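Local coordinates for protein O-methyltransferase (Saccharopolyspora spinosa, PDB 4CE0) that probably methylates the 4'-hydroxyl of the rhamnose on spinosyn precursors, as an S-adenosylmethionine- and magnesium-dependent O-methyltransferase of antibiotic biosynthesis, at residues Leu11-Leu16 with Asn62-Val67. Sequence-based numbering, arbitrary orientation.
Sequences LLKKVL and NLQHCV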
loop_
_atom_site.group_PDB
_atom_site.type_symbol
_atom_site.label_atom_id
_atom_site.label_comp_id
_atom_site.label_asym_id
_atom_site.label_seq_id
_atom_site.Cartn_x
_atom_site.Cartn_y
_atom_site.Cartn_z
ATOM N N LEU A 11 -4.020 -1.260 4.545
ATOM C CA LEU A 11 -2.757 -1.250 3.801
ATOM C C LEU A 11 -2.132 0.156 3.721
ATOM O O LEU A 11 -0.904 0.324 3.889
ATOM C CB LEU A 11 -2.919 -1.867 2.418
ATOM C CG LEU A 11 -1.699 -1.795 1.496
ATOM C CD1 LEU A 11 -0.509 -2.526 2.042
ATOM C CD2 LEU A 11 -2.123 -2.338 0.079
ATOM N N LEU A 12 -2.960 1.155 3.464
ATOM C CA LEU A 12 -2.472 2.533 3.333
ATOM C C LEU A 12 -1.692 3.004 4.567
ATOM O O LEU A 12 -0.616 3.601 4.426
ATOM C CB LEU A 12 -3.614 3.491 3.020
ATOM C CG LEU A 12 -3.236 4.919 2.604
ATOM C CD1 LEU A 12 -2.212 4.943 1.464
ATOM C CD2 LEU A 12 -4.452 5.685 2.193
ATOM N N LYS A 13 -2.207 2.705 5.758
ATOM C CA LYS A 13 -1.526 3.075 7.017
ATOM C C LYS A 13 -0.147 2.447 7.099
ATOM O O LYS A 13 0.808 3.102 7.505
ATOM C CB LYS A 13 -2.392 2.705 8.236
ATOM C CG LYS A 13 -3.653 3.592 8.313
ATOM C CD LYS A 13 -4.519 3.306 9.505
ATOM C CE LYS A 13 -5.164 1.956 9.400
ATOM N NZ LYS A 13 -6.311 1.867 10.343
ATOM N N LYS A 14 -0.044 1.176 6.719
ATOM C CA LYS A 14 1.237 0.494 6.686
ATOM C C LYS A 14 2.164 1.166 5.685
ATOM O O LYS A 14 3.353 1.359 5.941
ATOM C CB LYS A 14 1.046 -0.970 6.273
ATOM C CG LYS A 14 0.420 -1.887 7.324
ATOM C CD LYS A 14 0.151 -3.250 6.641
ATOM C CE LYS A 14 -0.357 -4.344 7.580
ATOM N NZ LYS A 14 -1.773 -4.117 7.987
ATOM N N VAL A 15 1.618 1.508 4.521
ATOM C CA VAL A 15 2.429 2.152 3.491
ATOM C C VAL A 15 2.913 3.563 3.888
ATOM O O VAL A 15 4.081 3.878 3.734
ATOM C CB VAL A 15 1.667 2.219 2.160
ATOM C CG1 VAL A 15 2.559 2.793 1.076
ATOM C CG2 VAL A 15 1.156 0.809 1.803
ATOM N N LEU A 16 2.014 4.408 4.376
ATOM C CA LEU A 16 2.366 5.788 4.701
ATOM C C LEU A 16 3.419 5.892 5.817
ATOM O O LEU A 16 4.203 6.829 5.849
ATOM C CB LEU A 16 1.108 6.544 5.138
ATOM C CG LEU A 16 0.109 6.829 4.043
ATOM C CD1 LEU A 16 -1.272 7.221 4.639
ATOM C CD2 LEU A 16 0.645 7.913 3.165
ATOM N N ASN A 62 -6.329 7.015 14.918
ATOM C CA ASN A 62 -7.175 8.052 15.496
ATOM C C ASN A 62 -7.760 8.909 14.382
ATOM O O ASN A 62 -8.966 9.275 14.378
ATOM C CB ASN A 62 -6.376 8.898 16.490
ATOM C CG ASN A 62 -7.077 10.204 16.836
ATOM O OD1 ASN A 62 -6.794 11.247 16.239
ATOM N ND2 ASN A 62 -8.019 10.138 17.756
ATOM N N LEU A 63 -6.927 9.225 13.397
ATOM C CA LEU A 63 -7.381 10.113 12.313
ATOM C C LEU A 63 -8.527 9.439 11.560
ATOM O O LEU A 63 -9.534 10.067 11.238
ATOM C CB LEU A 63 -6.214 10.447 11.395
ATOM C CG LEU A 63 -6.429 11.460 10.268
ATOM C CD1 LEU A 63 -7.141 12.676 10.747
ATOM C CD2 LEU A 63 -5.068 11.868 9.668
ATOM N N GLN A 64 -8.408 8.137 11.349
ATOM C CA GLN A 64 -9.445 7.384 10.646
ATOM C C GLN A 64 -10.756 7.371 11.465
ATOM O O GLN A 64 -11.825 7.518 10.902
ATOM C CB GLN A 64 -9.001 5.945 10.413
ATOM C CG GLN A 64 -10.069 5.102 9.664
ATOM C CD GLN A 64 -9.554 3.740 9.240
ATOM O OE1 GLN A 64 -8.356 3.479 9.286
ATOM N NE2 GLN A 64 -10.474 2.850 8.846
ATOM N N HIS A 65 -10.653 7.145 12.774
ATOM C CA HIS A 65 -11.818 7.132 13.690
ATOM C C HIS A 65 -12.558 8.448 13.595
ATOM O O HIS A 65 -13.778 8.478 13.413
ATOM C CB HIS A 65 -11.358 6.922 15.148
ATOM C CG HIS A 65 -12.456 7.071 16.164
ATOM N ND1 HIS A 65 -12.799 8.284 16.723
ATOM C CD2 HIS A 65 -13.283 6.152 16.714
ATOM C CE1 HIS A 65 -13.796 8.108 17.573
ATOM N NE2 HIS A 65 -14.104 6.823 17.594
ATOM N N CYS A 66 -11.813 9.558 13.660
ATOM C CA CYS A 66 -12.429 10.891 13.575
ATOM C C CYS A 66 -13.093 11.189 12.212
ATOM O O CYS A 66 -14.205 11.698 12.137
ATOM C CB CYS A 66 -11.399 11.987 13.895
ATOM S SG CYS A 66 -10.774 11.927 15.615
ATOM N N VAL A 67 -12.380 10.924 11.132
ATOM C CA VAL A 67 -12.901 11.188 9.810
ATOM C C VAL A 67 -14.140 10.310 9.616
ATOM O O VAL A 67 -15.140 10.796 9.083
ATOM C CB VAL A 67 -11.837 10.858 8.719
ATOM C CG1 VAL A 67 -12.451 10.899 7.287
ATOM C CG2 VAL A 67 -10.618 11.788 8.874
#
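K13 and Q64 reach toward each other from two helices and meet in one hydrogen bond, the sole link between residues 11-16 and 62-67. K13 NZ gives a proton to Q64 OE1 at 2.8 Å. The C=O...N angle at OE1 is 148°, and the ammonium nitrogen stands tilted 28° from the carbonyl plane. The backbones stay well apart, with the CA atoms of K13 and Q64 9.7 Å from each other, so the bond depends on the length of both side chains. Q64 contributes a nearly straight arm: CG lies opposite the backbone N and the chain runs on extended to the amide. K13 starts with CG beside its own backbone N and bends at chi3 (-68°); the two side chains cross at about a right angle.

K13 CE follows its nitrogen to 3.5 Å from Q64 OE1; little else meets, and the two segments bury just 67 Å² between them.

Charge and further hydrogen bonds fix both polar ends. K13 NZ also forms a salt bridge with D61, and Q64 NE2 donates to E68, one helical turn further along. This pairing accounts for the way the amide is turned, its oxygen toward a probable cation and its nitrogen toward a probable anion.

This polar bridge is a structural contact near the surface, away from the magnesium site, with the side chain of K13 about 12 Å from the bound S-adenosyl-L-homocysteine. It ties helix 6-16 to helix 56-73, while F92 of helix 88-100 touches both K13 and Q64. Beyond it, L63 and C66 pack on strand 207-211 of the Rossmann-like sheet, whereas L11 and V15 of helix 6-16 pack against their counterparts in the second subunit.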